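PDB 2V2G: peroxiredoxin 6 from Arenicola marina, which probably reduces hydrogen peroxide and organic hydroperoxides to water and alcohols as a thiol-specific peroxidase of the Prx6 subfamily. Local coordinates for residues R51-E56 and M94-I99; T126-F131 and Y145-G150; P199-K204 and Y212-P217. The protein carries 1 engineered substitution. One frame throughout, in Å; residues are numbered along the deposited sequence.

Contact 1: R51-E56 and M94-I99; sequences RVIQLE and MPYPII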
loop_
_atom_site.group_PDB
_atom_site.type_symbol
_atom_site.label_atom_id
_atom_site.label_comp_id
_atom_site.label_asym_id
_atom_site.label_seq_id
_atom_site.Cartn_x
_atom_site.Cartn_y
_atom_site.Cartn_z
ATOM N N ARG A 51 -12.462 -8.088 10.027
ATOM C CA ARG A 51 -11.216 -8.774 9.773
ATOM C C ARG A 51 -10.125 -8.414 10.770
ATOM O O ARG A 51 -9.343 -9.280 11.175
ATOM C CB ARG A 51 -10.757 -8.569 8.326
ATOM C CG ARG A 51 -9.543 -9.355 7.959
ATOM C CD ARG A 51 -9.676 -10.854 8.218
ATOM N NE ARG A 51 -8.562 -11.658 7.696
ATOM C CZ ARG A 51 -8.234 -12.837 8.174
ATOM N NH1 ARG A 51 -8.912 -13.341 9.174
ATOM N NH2 ARG A 51 -7.199 -13.484 7.648
ATOM N N VAL A 52 -10.002 -7.119 11.079
ATOM C CA VAL A 52 -9.015 -6.691 12.063
ATOM C C VAL A 52 -9.285 -7.336 13.441
ATOM O O VAL A 52 -8.339 -7.832 14.068
ATOM C CB VAL A 52 -8.888 -5.160 12.109
ATOM C CG1 VAL A 52 -7.872 -4.748 13.173
ATOM C CG2 VAL A 52 -8.416 -4.656 10.735
ATOM N N ILE A 53 -10.532 -7.400 13.874
ATOM C CA ILE A 53 -10.875 -8.165 15.106
ATOM C C ILE A 53 -10.370 -9.624 14.979
ATOM O O ILE A 53 -9.715 -10.142 15.891
ATOM C CB ILE A 53 -12.404 -8.133 15.474
ATOM C CG1 ILE A 53 -12.842 -6.657 15.677
ATOM C CG2 ILE A 53 -12.715 -9.157 16.667
ATOM C CD1 ILE A 53 -14.281 -6.536 16.001
ATOM N N GLN A 54 -10.644 -10.278 13.827
ATOM C CA GLN A 54 -10.190 -11.638 13.637
ATOM C C GLN A 54 -8.672 -11.799 13.783
ATOM O O GLN A 54 -8.216 -12.847 14.254
ATOM C CB GLN A 54 -10.647 -12.247 12.308
ATOM C CG GLN A 54 -12.138 -12.389 12.148
ATOM C CD GLN A 54 -12.539 -12.816 10.740
ATOM O OE1 GLN A 54 -11.695 -12.924 9.832
ATOM N NE2 GLN A 54 -13.835 -13.058 10.559
ATOM N N LEU A 55 -7.932 -10.757 13.368
ATOM C CA LEU A 55 -6.485 -10.754 13.401
ATOM C C LEU A 55 -5.889 -10.087 14.680
ATOM O O LEU A 55 -4.668 -9.868 14.734
ATOM C CB LEU A 55 -5.955 -10.025 12.148
ATOM C CG LEU A 55 -6.207 -10.753 10.832
ATOM C CD1 LEU A 55 -5.831 -9.820 9.621
ATOM C CD2 LEU A 55 -5.367 -12.028 10.818
ATOM N N GLU A 56 -6.695 -9.737 15.682
ATOM C CA GLU A 56 -6.184 -8.886 16.759
ATOM C C GLU A 56 -5.001 -9.562 17.508
ATOM O O GLU A 56 -4.002 -8.893 17.806
ATOM C CB GLU A 56 -7.325 -8.469 17.710
ATOM C CG GLU A 56 -7.445 -9.207 18.994
ATOM C CD GLU A 56 -6.461 -8.728 20.085
ATOM O OE1 GLU A 56 -6.031 -7.528 20.071
ATOM O OE2 GLU A 56 -6.143 -9.555 20.967
ATOM N N MET A 94 -14.577 -4.655 21.727
ATOM C CA MET A 94 -13.750 -4.171 20.652
ATOM C C MET A 94 -12.309 -4.146 21.068
ATOM O O MET A 94 -11.987 -3.616 22.129
ATOM C CB MET A 94 -14.114 -2.747 20.251
ATOM C CG MET A 94 -15.359 -2.663 19.480
ATOM S SD MET A 94 -15.199 -3.479 17.889
ATOM C CE MET A 94 -14.434 -2.236 16.852
ATOM N N PRO A 95 -11.441 -4.730 20.251
ATOM C CA PRO A 95 -10.058 -4.799 20.660
ATOM C C PRO A 95 -9.248 -3.549 20.365
ATOM O O PRO A 95 -8.086 -3.537 20.740
ATOM C CB PRO A 95 -9.532 -5.991 19.863
ATOM C CG PRO A 95 -10.336 -5.934 18.594
ATOM C CD PRO A 95 -11.675 -5.406 18.960
ATOM N N TYR A 96 -9.827 -2.534 19.700
ATOM C CA TYR A 96 -9.123 -1.282 19.343
ATOM C C TYR A 96 -10.076 -0.058 19.391
ATOM O O TYR A 96 -11.288 -0.188 19.168
ATOM C CB TYR A 96 -8.467 -1.348 17.936
ATOM C CG TYR A 96 -9.414 -1.805 16.846
ATOM C CD1 TYR A 96 -10.327 -0.936 16.286
ATOM C CD2 TYR A 96 -9.448 -3.137 16.444
ATOM C CE1 TYR A 96 -11.264 -1.377 15.326
ATOM C CE2 TYR A 96 -10.365 -3.573 15.452
ATOM C CZ TYR A 96 -11.274 -2.702 14.935
ATOM O OH TYR A 96 -12.182 -3.115 13.988
ATOM N N PRO A 97 -9.505 1.144 19.652
ATOM C CA PRO A 97 -10.367 2.361 19.615
ATOM C C PRO A 97 -10.691 2.816 18.185
ATOM O O PRO A 97 -9.959 2.443 17.230
ATOM C CB PRO A 97 -9.495 3.434 20.279
ATOM C CG PRO A 97 -8.210 2.745 20.747
ATOM C CD PRO A 97 -8.102 1.469 19.979
ATOM N N ILE A 98 -11.744 3.634 18.048
ATOM C CA ILE A 98 -12.067 4.283 16.753
ATOM C C ILE A 98 -12.116 5.786 17.002
ATOM O O ILE A 98 -12.861 6.243 17.882
ATOM C CB ILE A 98 -13.414 3.829 16.173
ATOM C CG1 ILE A 98 -13.578 2.295 16.248
ATOM C CG2 ILE A 98 -13.537 4.293 14.697
ATOM C CD1 ILE A 98 -14.917 1.746 15.615
ATOM N N ILE A 99 -11.304 6.539 16.286
ATOM C CA ILE A 99 -11.207 7.993 16.366
ATOM C C ILE A 99 -12.347 8.639 15.587
ATOM O O ILE A 99 -12.696 8.134 14.480
ATOM C CB ILE A 99 -9.884 8.450 15.782
ATOM C CG1 ILE A 99 -8.733 7.965 16.640
ATOM C CG2 ILE A 99 -9.872 10.032 15.588
ATOM C CD1 ILE A 99 -7.353 8.094 15.900
#
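Ile53, near the end of helix 43-54, lies against Met94, Pro95 and Tyr96, three consecutive loop residues leading into strand 98-100. From its CB the two branches part. CG2 stands anti to the backbone N, while CG1, anti to the carbonyl carbon (chi1 -59°), runs across the proline ring at about a right angle. Here CG1 comes to 3.7 Å from Pro95 CD and also reaches the tyrosine, at 4.0 Å from Tyr96 CE2. The chain continues extended to CD1, which ends 3.7 Å from Met94 SD. Met94 itself starts off pointing away from the helix, but bends at chi2 and chi3 bring its sulfur back. The ring of Tyr96 is shared with the preceding helical residue: Val52 CG1 approaches it obliquely and lies 3.6 Å from Tyr96 CE2. Further along, Glu56 passes its bent side chain by the proline, with Glu56 CG 3.9 Å from Pro95 CB. These encounters are van der Waals contacts between largely carbon surfaces, and the proline touches both the isoleucine and the glutamate. Cutting Ile53 back to an alanine is likely to open a gap beside Pro95 CD and take this apolar neighbour from the Met94 sulfur. The tyrosine hydroxyl is hydrogen-bonded to Leu49 O, one turn before Ile53 on helix 43-54, so the loop has a polar hold on the helix as well. Ile53 also touches Val84 and Ser88 of helix 74-88, and Val52 and Tyr96 both meet Leu66 of strand 64-70, while Phe153 of helix 153-168 packs on Val52. The contact thus joins the end of the helix bearing the predicted active-site position, here engineered Ser45, to the loop entering strand 98-100, beside helix 74-88 and strand 64-70.

Contact 2: T126-F131 and Y145-G150; sequences TCRAVF and YPATTG. With BEZ (benzoic acid), chain E.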
loop_
_atom_site.group_PDB
_atom_site.type_symbol
_atom_site.label_atom_id
_atom_site.label_comp_id
_atom_site.label_asym_id
_atom_site.label_seq_id
_atom_site.Cartn_x
_atom_site.Cartn_y
_atom_site.Cartn_z
ATOM N N THR A 126 -12.879 10.222 4.663
ATOM C CA THR A 126 -11.572 9.596 4.430
ATOM C C THR A 126 -11.682 8.429 3.453
ATOM O O THR A 126 -12.732 7.848 3.289
ATOM C CB THR A 126 -10.908 9.070 5.711
ATOM O OG1 THR A 126 -11.730 8.076 6.339
ATOM C CG2 THR A 126 -10.687 10.160 6.733
ATOM N N CYS A 127 -10.550 8.087 2.843
ATOM C CA CYS A 127 -10.416 6.836 2.097
ATOM C C CYS A 127 -10.098 5.664 3.053
ATOM O O CYS A 127 -10.465 5.719 4.234
ATOM C CB CYS A 127 -9.369 7.043 0.999
ATOM S SG CYS A 127 -7.665 7.244 1.597
ATOM N N ARG A 128 -9.518 4.580 2.524
ATOM C CA ARG A 128 -9.114 3.434 3.280
ATOM C C ARG A 128 -7.595 3.469 3.415
ATOM O O ARG A 128 -6.833 2.853 2.641
ATOM C CB ARG A 128 -9.581 2.182 2.566
ATOM C CG ARG A 128 -11.071 2.000 2.501
ATOM C CD ARG A 128 -11.507 0.685 1.907
ATOM N NE ARG A 128 -12.920 0.783 1.560
ATOM C CZ ARG A 128 -13.946 0.833 2.403
ATOM N NH1 ARG A 128 -13.770 0.639 3.687
ATOM N NH2 ARG A 128 -15.146 1.143 1.950
ATOM N N ALA A 129 -7.111 4.343 4.285
ATOM C CA ALA A 129 -5.674 4.576 4.454
ATOM C C ALA A 129 -5.114 3.665 5.550
ATOM O O ALA A 129 -5.824 3.330 6.472
ATOM C CB ALA A 129 -5.412 6.090 4.790
ATOM N N VAL A 130 -3.838 3.358 5.475
ATOM C CA VAL A 130 -3.148 2.637 6.551
ATOM C C VAL A 130 -1.803 3.288 6.743
ATOM O O VAL A 130 -1.022 3.499 5.774
ATOM C CB VAL A 130 -2.955 1.177 6.292
ATOM C CG1 VAL A 130 -2.256 0.460 7.498
ATOM C CG2 VAL A 130 -4.261 0.479 5.901
ATOM N N PHE A 131 -1.508 3.626 7.984
ATOM C CA PHE A 131 -0.255 4.195 8.348
ATOM C C PHE A 131 0.397 3.283 9.404
ATOM O O PHE A 131 -0.192 3.030 10.424
ATOM C CB PHE A 131 -0.381 5.625 8.945
ATOM C CG PHE A 131 -1.064 6.596 8.040
ATOM C CD1 PHE A 131 -0.356 7.253 7.039
ATOM C CD2 PHE A 131 -2.457 6.782 8.135
ATOM C CE1 PHE A 131 -0.996 8.144 6.180
ATOM C CE2 PHE A 131 -3.087 7.664 7.283
ATOM C CZ PHE A 131 -2.349 8.289 6.239
ATOM N N TYR A 145 -5.783 3.375 -0.149
ATOM C CA TYR A 145 -6.758 2.675 -1.010
ATOM C C TYR A 145 -8.080 3.479 -1.045
ATOM O O TYR A 145 -8.479 4.076 -0.026
ATOM C CB TYR A 145 -7.079 1.278 -0.460
ATOM C CG TYR A 145 -6.037 0.202 -0.686
ATOM C CD1 TYR A 145 -4.717 0.491 -0.915
ATOM C CD2 TYR A 145 -6.425 -1.158 -0.719
ATOM C CE1 TYR A 145 -3.787 -0.520 -1.137
ATOM C CE2 TYR A 145 -5.504 -2.169 -0.920
ATOM C CZ TYR A 145 -4.178 -1.870 -1.131
ATOM O OH TYR A 145 -3.219 -2.859 -1.364
ATOM N N PRO A 146 -8.784 3.481 -2.194
ATOM C CA PRO A 146 -10.045 4.196 -2.243
ATOM C C PRO A 146 -11.232 3.453 -1.604
ATOM O O PRO A 146 -11.134 2.216 -1.300
ATOM C CB PRO A 146 -10.269 4.342 -3.746
ATOM C CG PRO A 146 -9.719 3.067 -4.302
ATOM C CD PRO A 146 -8.463 2.796 -3.456
ATOM N N ALA A 147 -12.384 4.138 -1.456
ATOM C CA ALA A 147 -13.538 3.528 -0.834
ATOM C C ALA A 147 -13.996 2.243 -1.531
ATOM O O ALA A 147 -14.558 1.368 -0.926
ATOM C CB ALA A 147 -14.677 4.552 -0.782
ATOM N N THR A 148 -13.779 2.155 -2.833
ATOM C CA THR A 148 -14.225 1.015 -3.634
ATOM C C THR A 148 -13.553 -0.321 -3.291
ATOM O O THR A 148 -14.037 -1.398 -3.677
ATOM C CB THR A 148 -13.850 1.242 -5.173
ATOM O OG1 THR A 148 -12.433 1.464 -5.366
ATOM C CG2 THR A 148 -14.667 2.377 -5.774
ATOM N N THR A 149 -12.384 -0.235 -2.660
ATOM C CA THR A 149 -11.372 -1.328 -2.699
ATOM C C THR A 149 -10.933 -1.710 -1.273
ATOM O O THR A 149 -10.070 -1.084 -0.679
ATOM C CB THR A 149 -10.192 -0.994 -3.642
ATOM O OG1 THR A 149 -10.733 -0.720 -4.943
ATOM C CG2 THR A 149 -9.121 -2.145 -3.681
ATOM N N GLY A 150 -11.527 -2.783 -0.765
ATOM C CA GLY A 150 -11.163 -3.261 0.543
ATOM C C GLY A 150 -9.734 -3.705 0.630
ATOM O O GLY A 150 -9.168 -4.154 -0.328
HETATM C C BEZ E . -18.343 0.481 1.884
HETATM O O1 BEZ E . -19.004 -0.453 1.241
HETATM O O2 BEZ E . -17.695 0.407 3.014
HETATM C C1 BEZ E . -18.451 1.772 1.158
HETATM C C2 BEZ E . -18.279 2.960 1.843
HETATM C C3 BEZ E . -18.398 4.140 1.161
HETATM C C4 BEZ E . -18.748 4.127 -0.190
HETATM C C5 BEZ E . -18.900 2.930 -0.904
HETATM C C6 BEZ E . -18.762 1.730 -0.214
#
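Arg128 and Tyr145 form an antiparallel hydrogen-bonded pair and start their side chains on the same face of the sheet, with Arg128 CB 4.0 Å from Tyr145 CB, before they diverge. The backbone bonds are Arg128 N to Tyr145 O at 2.8 Å and Tyr145 N to Arg128 O at 3.0 Å. The end of the tyrosine leads away from the arginine, and its hydroxyl hydrogen-bonds Glu155 of the second subunit. Arg128 instead stretches out from CG to NE (chi2 -174°) alongside the type I turn Pro146-Thr149, and its CD lies 3.4 Å from Thr149 O. A twist at the last torsion, chi4 -71°, then sets the edge of the guanidinium against the turn. Ala147 O lies in the guanidinium plane and is gripped side-on by two nitrogens, Arg128 NE at 3.0 Å and Arg128 NH2 at 2.9 Å. The NH2 bond uses a lone pair in the carbonyl plane; NE comes from above that plane. The same NH2 also donates to the benzoic acid, 2.9 Å from BEZ O2. Arg128 NH1 has a salt bridge to Glu48 and a hydrogen bond to engineered Ser45. The bonds to the turn and to Glu48 probably restrict the rotation of the guanidinium. Thr42 OG1 and the backbone N-H groups of Val44 and Ser45 also hydrogen-bond the benzoic acid. This concentration of donors suits an anionic or strongly polar oxygen, consistent with a peroxiredoxin pocket that receives peroxide beside the peroxidatic position.

Contact 3: P199-K204 and Y212-P217; sequences PNMEVK and YLRYTP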
loop_
_atom_site.group_PDB
_atom_site.type_symbol
_atom_site.label_atom_id
_atom_site.label_comp_id
_atom_site.label_asym_id
_atom_site.label_seq_id
_atom_site.Cartn_x
_atom_site.Cartn_y
_atom_site.Cartn_z
ATOM N N PRO A 199 27.798 -15.670 7.516
ATOM C CA PRO A 199 28.800 -16.634 7.065
ATOM C C PRO A 199 28.298 -17.596 5.963
ATOM O O PRO A 199 29.096 -18.172 5.234
ATOM C CB PRO A 199 29.156 -17.378 8.351
ATOM C CG PRO A 199 27.972 -17.226 9.235
ATOM C CD PRO A 199 27.357 -15.897 8.897
ATOM N N ASN A 200 26.988 -17.753 5.842
ATOM C CA ASN A 200 26.399 -18.544 4.757
ATOM C C ASN A 200 25.901 -17.704 3.579
ATOM O O ASN A 200 25.174 -18.205 2.738
ATOM C CB ASN A 200 25.238 -19.386 5.300
ATOM C CG ASN A 200 25.718 -20.484 6.216
ATOM O OD1 ASN A 200 26.575 -21.282 5.853
ATOM N ND2 ASN A 200 25.199 -20.494 7.429
ATOM N N MET A 201 26.257 -16.417 3.518
ATOM C CA MET A 201 25.784 -15.549 2.457
ATOM C C MET A 201 26.161 -16.134 1.092
ATOM O O MET A 201 27.246 -16.661 0.930
ATOM C CB MET A 201 26.392 -14.136 2.634
ATOM C CG MET A 201 25.939 -13.074 1.644
ATOM S SD MET A 201 26.782 -11.514 2.034
ATOM C CE MET A 201 28.487 -11.824 1.515
ATOM N N GLU A 202 25.258 -16.022 0.129
ATOM C CA GLU A 202 25.510 -16.347 -1.246
ATOM C C GLU A 202 25.628 -15.042 -2.049
ATOM O O GLU A 202 24.728 -14.223 -1.980
ATOM C CB GLU A 202 24.317 -17.109 -1.814
ATOM C CG GLU A 202 24.550 -17.437 -3.260
ATOM C CD GLU A 202 23.356 -18.069 -3.985
ATOM O OE1 GLU A 202 22.372 -18.475 -3.309
ATOM O OE2 GLU A 202 23.505 -18.201 -5.244
ATOM N N VAL A 203 26.724 -14.896 -2.809
ATOM C CA VAL A 203 26.856 -13.810 -3.793
ATOM C C VAL A 203 26.519 -14.452 -5.141
ATOM O O VAL A 203 27.258 -15.301 -5.625
ATOM C CB VAL A 203 28.251 -13.140 -3.789
ATOM C CG1 VAL A 203 28.343 -11.973 -4.804
ATOM C CG2 VAL A 203 28.577 -12.682 -2.392
ATOM N N LYS A 204 25.387 -14.053 -5.710
ATOM C CA LYS A 204 24.970 -14.538 -7.038
ATOM C C LYS A 204 25.577 -13.709 -8.201
ATOM O O LYS A 204 25.406 -12.512 -8.255
ATOM C CB LYS A 204 23.472 -14.520 -7.167
ATOM C CG LYS A 204 22.990 -15.090 -8.499
ATOM C CD LYS A 204 21.477 -15.035 -8.578
ATOM C CE LYS A 204 20.860 -15.989 -9.629
ATOM N NZ LYS A 204 21.175 -15.630 -11.053
ATOM N N TYR A 212 26.465 -7.306 -5.718
ATOM C CA TYR A 212 25.406 -6.795 -4.866
ATOM C C TYR A 212 24.258 -7.789 -4.601
ATOM O O TYR A 212 23.432 -7.593 -3.710
ATOM C CB TYR A 212 24.843 -5.514 -5.461
ATOM C CG TYR A 212 24.126 -5.725 -6.780
ATOM C CD1 TYR A 212 22.775 -6.104 -6.810
ATOM C CD2 TYR A 212 24.796 -5.552 -7.976
ATOM C CE1 TYR A 212 22.122 -6.296 -7.987
ATOM C CE2 TYR A 212 24.156 -5.765 -9.195
ATOM C CZ TYR A 212 22.819 -6.156 -9.166
ATOM O OH TYR A 212 22.148 -6.335 -10.330
ATOM N N LEU A 213 24.194 -8.829 -5.433
ATOM C CA LEU A 213 23.041 -9.739 -5.366
ATOM C C LEU A 213 23.364 -10.833 -4.315
ATOM O O LEU A 213 23.879 -11.925 -4.611
ATOM C CB LEU A 213 22.747 -10.376 -6.725
ATOM C CG LEU A 213 21.311 -10.863 -6.913
ATOM C CD1 LEU A 213 20.266 -9.817 -6.788
ATOM C CD2 LEU A 213 21.213 -11.434 -8.318
ATOM N N ARG A 214 23.105 -10.476 -3.053
ATOM C CA ARG A 214 23.572 -11.229 -1.908
ATOM C C ARG A 214 22.415 -11.704 -1.042
ATOM O O ARG A 214 21.673 -10.903 -0.491
ATOM C CB ARG A 214 24.583 -10.384 -1.071
ATOM C CG ARG A 214 25.836 -10.016 -1.901
ATOM C CD ARG A 214 26.918 -9.327 -1.031
ATOM N NE ARG A 214 26.435 -8.104 -0.475
ATOM C CZ ARG A 214 27.080 -7.360 0.419
ATOM N NH1 ARG A 214 28.256 -7.741 0.880
ATOM N NH2 ARG A 214 26.532 -6.253 0.869
ATOM N N TYR A 215 22.284 -13.009 -0.945
ATOM C CA TYR A 215 21.208 -13.629 -0.169
ATOM C C TYR A 215 21.786 -14.132 1.147
ATOM O O TYR A 215 22.932 -14.587 1.224
ATOM C CB TYR A 215 20.613 -14.840 -0.850
ATOM C CG TYR A 215 19.949 -14.662 -2.197
ATOM C CD1 TYR A 215 20.697 -14.826 -3.363
ATOM C CD2 TYR A 215 18.584 -14.388 -2.319
ATOM C CE1 TYR A 215 20.116 -14.719 -4.622
ATOM C CE2 TYR A 215 17.984 -14.264 -3.603
ATOM C CZ TYR A 215 18.773 -14.451 -4.741
ATOM O OH TYR A 215 18.247 -14.337 -6.033
ATOM N N THR A 216 20.942 -14.181 2.158
ATOM C CA THR A 216 21.284 -14.872 3.397
ATOM C C THR A 216 20.016 -15.490 4.055
ATOM O O THR A 216 18.933 -14.925 3.904
ATOM C CB THR A 216 22.001 -13.883 4.395
ATOM O OG1 THR A 216 22.527 -14.631 5.514
ATOM C CG2 THR A 216 21.035 -12.728 4.862
ATOM N N PRO A 217 20.135 -16.609 4.789
ATOM C CA PRO A 217 18.954 -17.006 5.586
ATOM C C PRO A 217 18.458 -15.871 6.485
ATOM O O PRO A 217 19.252 -15.024 6.936
ATOM C CB PRO A 217 19.476 -18.145 6.461
ATOM C CG PRO A 217 20.674 -18.676 5.754
ATOM C CD PRO A 217 21.282 -17.498 4.990
HETATM O O HOH W 1 24.544 -16.263 6.664
HETATM O O HOH W 2 22.340 -17.870 1.504
HETATM O O HOH W 3 26.075 -10.110 -7.295
#
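Glu202 and Tyr215 are joined by two backbone bonds, Glu202 N to Tyr215 O and Tyr215 N to Glu202 O, each 2.9 Å, as an antiparallel hydrogen-bonded pair of a beta hairpin. Beside it, Val203 and Arg214 form a non-hydrogen-bonded pair, and Lys204 N donates to Leu213 O at 2.8 Å. The side chains of the two pairs take opposite faces. On one, Val203 CG2 lies alongside the arginine, 3.9 Å from Arg214 CG; Met201 crosses the same stem, its SD 3.8 Å from Arg214 CD. Met201 CG is anti to the backbone N (chi1 -177°) and the chain bends only at chi3, laying CE near the guanidinium. On the other face, Glu202, extended beyond CG, and Tyr215 point the same way with carboxylate and ring planes 37° apart. Lys204 lies alongside Leu213, also pointing the same way, its CD 3.6 Å from Leu213 CD2 and at the edge of the Tyr215 ring. Waters tie the margins: one links Asn200 N to Thr216 OG1, another bridges Lys204 O and Leu213 N at the inverse gamma turn centred on Leu213. Further out, Arg214 NH2 bonds Val189 O, which helps hold the end of the stem, and Arg182 makes a cation-pi contact with Tyr215. Strand 214-216 lies between 202-203, outermost within the chain, and 183-185 in the antiparallel C-terminal sheet. Tyr212, Leu213 and Tyr215 meet the second subunit, at its Asp83, Pro43 and Leu87, so this small sheet packs on the partner's peroxidase domain.

The three contacts follow one another along the chain, each closing before the next opens. Contacts 1 and 2 both reach the mixed sheet of the thioredoxin fold, with centres about 16 Å apart and nearest atoms about 8 Å apart. Helix 43-54 relates them: contact 1 holds its far end, and Arg128 of contact 2 meets engineered Ser45 near its start. Contact 3 belongs to the separate antiparallel C-terminal sheet, its centre about 39 Å from that of contact 1 and about 37 Å from that of contact 2. Contacts 2 and 3 both touch the second subunit, contact 2 at its helix 153-168 among other places, so both parts of the chain take part in the dimer.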